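Local coordinates for fat acid-binding protein (Eubacterium ventriosum, PDB 3NYI) that probably binds long-chain fatty acids such as stearic acid, as expected of a DegV-family protein, at residues M4-S16 with F80-I92. Sequence-based numbering, arbitrary orientation.
Sequences MYKIVSDSACDLS and FVEQGFPVVCFTI
Val8 at the centre of strand 6-10 and Val88 and Phe90 of strand 87-91 illustrate how parallel strands are stitched: one residue uses both its backbone groups on two residues of its neighbour. Val8 N donates to Val88 O and Val8 O accepts from Phe90 N, both at 2.7 Å, while Lys6 and Asp10 extend the bonding toward either end. Here the interface is tight and buried. Val8 CG2 lies 4.0 Å from Val87 CG1, on the face shared with Cys89, and the Phe90 ring on the other face turns its edge to Val8 O.

The two strands lie side by side in the parallel part of the DegV N-terminal sheet, with strand 25-33 flanking 6-10 and strand 119-123 flanking 87-91; helix 70-81 leads into 87-91 and covers the Cys89 face, whereas helix 128-143 packs on Ile7 and Ser9.

At the C-terminal end Asp10 replaces a backbone acceptor: its OD2 takes Ile92 N at 2.8 Å on the syn side, tilted 25° out of the carboxylate plane, and also bonds Ser99 OG, while OD1 closes an Asx turn with Ala12 N and meets Gln131. With chi1 at 65°, CG sits between backbone N and carbonyl carbon, which lets the carboxylate serve both segments. Were the carboxylate replaced by the methyl of an alanine, Ile92 N would probably lose its acceptor and the turn at Ala12 its closing bond, close to where Ile92 approaches the bound stearic acid.

The opposite end is more open to solvent, yet Lys6 is closely packed there. Bent at chi2 (-69°), it lays CG over a face of Phe80 and CE over the centre of Phe85, 3.7 Å from its centroid; NZ adds a cation-pi contact to Phe85 and a salt bridge to Asp24. Pro86 CG lies over one face of Tyr5 toward its rim, a CH-pi contact, with CB touching CE2. Looseness is left to the exposed, poorly ordered selenomethionine Met4, whose SE meets the Phe85 edge.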
# COMPACT_ATOMS: atom_id res chain seq x y z
N MSE A 4 -20.67 -6.04 13.80
CA MSE A 4 -20.21 -5.90 12.42
C MSE A 4 -19.59 -4.53 12.19
O MSE A 4 -20.22 -3.49 12.39
CB MSE A 4 -21.37 -6.11 11.44
CG MSE A 4 -20.95 -6.07 9.97
SE MSE A 4 -22.45 -6.23 8.72
CE MSE A 4 -21.46 -6.10 7.05
N TYR A 5 -18.33 -4.54 11.76
CA TYR A 5 -17.62 -3.30 11.49
C TYR A 5 -17.62 -2.99 10.00
O TYR A 5 -17.61 -3.90 9.16
CB TYR A 5 -16.18 -3.37 12.01
CG TYR A 5 -16.09 -3.16 13.49
CD1 TYR A 5 -16.30 -4.22 14.38
CD2 TYR A 5 -15.82 -1.91 14.02
CE1 TYR A 5 -16.24 -4.03 15.75
CE2 TYR A 5 -15.75 -1.71 15.39
CZ TYR A 5 -15.96 -2.77 16.24
OH TYR A 5 -15.90 -2.56 17.60
N LYS A 6 -17.65 -1.71 9.69
CA LYS A 6 -17.44 -1.29 8.33
C LYS A 6 -15.99 -0.85 8.17
O LYS A 6 -15.58 0.19 8.70
CB LYS A 6 -18.40 -0.16 7.97
CG LYS A 6 -19.83 -0.62 7.79
CD LYS A 6 -19.99 -1.49 6.55
CE LYS A 6 -21.46 -1.88 6.36
NZ LYS A 6 -21.74 -2.44 5.01
N ILE A 7 -15.21 -1.68 7.48
CA ILE A 7 -13.79 -1.40 7.23
C ILE A 7 -13.65 -0.45 6.03
O ILE A 7 -14.24 -0.67 4.98
CB ILE A 7 -13.01 -2.70 7.01
CG1 ILE A 7 -13.10 -3.56 8.27
CG2 ILE A 7 -11.56 -2.40 6.63
CD1 ILE A 7 -12.52 -4.95 8.13
N VAL A 8 -12.89 0.63 6.22
CA VAL A 8 -12.64 1.61 5.17
C VAL A 8 -11.12 1.77 4.98
O VAL A 8 -10.35 1.64 5.93
CB VAL A 8 -13.28 2.98 5.53
CG1 VAL A 8 -13.10 4.00 4.38
CG2 VAL A 8 -14.77 2.79 5.88
N SER A 9 -10.70 2.02 3.74
CA SER A 9 -9.29 2.35 3.48
C SER A 9 -9.24 3.39 2.38
O SER A 9 -10.19 3.51 1.60
CB SER A 9 -8.51 1.11 3.05
OG SER A 9 -7.15 1.43 2.76
N ASP A 10 -8.15 4.16 2.32
CA ASP A 10 -7.90 5.01 1.17
C ASP A 10 -7.40 4.12 0.05
O ASP A 10 -7.01 2.97 0.27
CB ASP A 10 -6.97 6.19 1.50
CG ASP A 10 -5.54 5.76 1.86
OD1 ASP A 10 -5.13 4.67 1.44
OD2 ASP A 10 -4.84 6.53 2.57
N SER A 11 -7.41 4.65 -1.17
CA SER A 11 -7.15 3.80 -2.33
C SER A 11 -5.69 3.37 -2.49
O SER A 11 -5.36 2.65 -3.43
CB SER A 11 -7.64 4.48 -3.63
OG SER A 11 -7.01 5.74 -3.79
N ALA A 12 -4.82 3.79 -1.57
CA ALA A 12 -3.42 3.40 -1.66
C ALA A 12 -3.21 1.92 -1.39
O ALA A 12 -2.16 1.38 -1.71
CB ALA A 12 -2.53 4.24 -0.71
N CYS A 13 -4.21 1.26 -0.79
CA CYS A 13 -4.05 -0.16 -0.40
C CYS A 13 -4.05 -1.12 -1.60
O CYS A 13 -3.54 -2.24 -1.52
CB CYS A 13 -5.15 -0.56 0.60
SG CYS A 13 -6.83 -0.70 -0.15
N ASP A 14 -4.64 -0.68 -2.71
CA ASP A 14 -4.59 -1.46 -3.96
C ASP A 14 -5.28 -2.84 -3.89
O ASP A 14 -4.99 -3.73 -4.69
CB ASP A 14 -3.14 -1.64 -4.44
CG ASP A 14 -2.48 -0.33 -4.81
OD1 ASP A 14 -3.21 0.62 -5.17
OD2 ASP A 14 -1.23 -0.25 -4.77
N LEU A 15 -6.19 -3.02 -2.93
CA LEU A 15 -6.93 -4.28 -2.83
C LEU A 15 -7.77 -4.52 -4.07
O LEU A 15 -8.36 -3.58 -4.61
CB LEU A 15 -7.80 -4.27 -1.57
CG LEU A 15 -7.05 -4.56 -0.27
CD1 LEU A 15 -7.86 -4.07 0.93
CD2 LEU A 15 -6.70 -6.05 -0.15
N SER A 16 -7.83 -5.77 -4.52
CA SER A 16 -8.58 -6.09 -5.74
C SER A 16 -10.08 -5.82 -5.63
O SER A 16 -10.65 -5.84 -4.53
CB SER A 16 -8.37 -7.57 -6.10
OG SER A 16 -9.25 -8.40 -5.34
N PHE A 80 -22.30 5.38 7.13
CA PHE A 80 -22.22 4.18 7.97
C PHE A 80 -22.72 4.47 9.39
O PHE A 80 -23.51 3.69 9.94
CB PHE A 80 -20.79 3.63 8.01
CG PHE A 80 -20.33 3.00 6.72
CD1 PHE A 80 -21.17 2.13 6.03
CD2 PHE A 80 -19.07 3.25 6.22
CE1 PHE A 80 -20.75 1.54 4.84
CE2 PHE A 80 -18.64 2.66 5.03
CZ PHE A 80 -19.48 1.81 4.34
N VAL A 81 -22.28 5.58 9.96
CA VAL A 81 -22.61 5.93 11.35
C VAL A 81 -24.11 6.16 11.59
O VAL A 81 -24.65 5.80 12.65
CB VAL A 81 -21.81 7.17 11.82
CG1 VAL A 81 -22.50 7.83 12.99
CG2 VAL A 81 -20.39 6.76 12.18
N GLU A 82 -24.80 6.76 10.63
CA GLU A 82 -26.23 6.98 10.81
C GLU A 82 -26.99 5.65 10.72
O GLU A 82 -28.16 5.57 11.09
CB GLU A 82 -26.77 8.00 9.82
CG GLU A 82 -26.56 7.65 8.36
CD GLU A 82 -26.79 8.84 7.44
OE1 GLU A 82 -27.27 8.62 6.31
OE2 GLU A 82 -26.51 9.98 7.85
N GLN A 83 -26.30 4.62 10.24
CA GLN A 83 -26.86 3.27 10.22
C GLN A 83 -26.50 2.50 11.48
O GLN A 83 -26.90 1.34 11.65
CB GLN A 83 -26.38 2.50 9.00
CG GLN A 83 -26.92 2.97 7.67
CD GLN A 83 -26.36 2.17 6.51
OE1 GLN A 83 -26.90 1.13 6.13
NE2 GLN A 83 -25.25 2.65 5.94
N GLY A 84 -25.71 3.12 12.36
CA GLY A 84 -25.33 2.49 13.61
C GLY A 84 -24.08 1.63 13.53
O GLY A 84 -23.69 0.99 14.52
N PHE A 85 -23.45 1.60 12.36
CA PHE A 85 -22.23 0.81 12.16
C PHE A 85 -21.01 1.50 12.78
O PHE A 85 -20.79 2.69 12.54
CB PHE A 85 -21.94 0.62 10.68
CG PHE A 85 -22.77 -0.45 10.01
CD1 PHE A 85 -22.54 -1.79 10.27
CD2 PHE A 85 -23.74 -0.10 9.09
CE1 PHE A 85 -23.29 -2.78 9.65
CE2 PHE A 85 -24.49 -1.08 8.45
CZ PHE A 85 -24.26 -2.42 8.74
N PRO A 86 -20.21 0.74 13.54
CA PRO A 86 -18.90 1.24 13.97
C PRO A 86 -17.98 1.24 12.74
O PRO A 86 -18.14 0.38 11.87
CB PRO A 86 -18.42 0.18 14.97
CG PRO A 86 -19.58 -0.70 15.23
CD PRO A 86 -20.47 -0.62 14.04
N VAL A 87 -17.05 2.18 12.66
CA VAL A 87 -16.20 2.30 11.48
C VAL A 87 -14.73 2.16 11.83
O VAL A 87 -14.27 2.72 12.82
CB VAL A 87 -16.42 3.69 10.80
CG1 VAL A 87 -15.38 3.90 9.70
CG2 VAL A 87 -17.82 3.80 10.25
N VAL A 88 -13.99 1.40 11.03
CA VAL A 88 -12.54 1.37 11.16
C VAL A 88 -11.90 1.74 9.84
O VAL A 88 -12.15 1.11 8.82
CB VAL A 88 -12.03 -0.04 11.56
CG1 VAL A 88 -10.55 0.04 11.84
CG2 VAL A 88 -12.77 -0.54 12.78
N CYS A 89 -11.05 2.77 9.86
CA CYS A 89 -10.52 3.34 8.64
C CYS A 89 -8.99 3.31 8.59
O CYS A 89 -8.34 3.89 9.46
CB CYS A 89 -11.03 4.78 8.50
SG CYS A 89 -10.42 5.64 7.05
N PHE A 90 -8.42 2.66 7.57
CA PHE A 90 -6.96 2.59 7.39
C PHE A 90 -6.48 3.57 6.32
O PHE A 90 -7.12 3.73 5.28
CB PHE A 90 -6.54 1.19 6.94
CG PHE A 90 -6.81 0.13 7.95
CD1 PHE A 90 -5.80 -0.30 8.80
CD2 PHE A 90 -8.07 -0.45 8.04
CE1 PHE A 90 -6.04 -1.30 9.74
CE2 PHE A 90 -8.32 -1.45 8.97
CZ PHE A 90 -7.31 -1.87 9.82
N THR A 91 -5.35 4.21 6.56
CA THR A 91 -4.80 5.12 5.57
C THR A 91 -3.36 4.76 5.29
O THR A 91 -2.71 4.04 6.07
CB THR A 91 -4.82 6.59 6.04
OG1 THR A 91 -3.88 6.77 7.09
CG2 THR A 91 -6.19 6.97 6.54
N ILE A 92 -2.86 5.27 4.17
CA ILE A 92 -1.45 5.17 3.84
C ILE A 92 -0.63 5.82 4.98
O ILE A 92 -1.14 6.69 5.70
CB ILE A 92 -1.19 5.87 2.49
CG1 ILE A 92 0.20 5.53 1.93
CG2 ILE A 92 -1.38 7.41 2.63
CD1 ILE A 92 0.45 6.10 0.49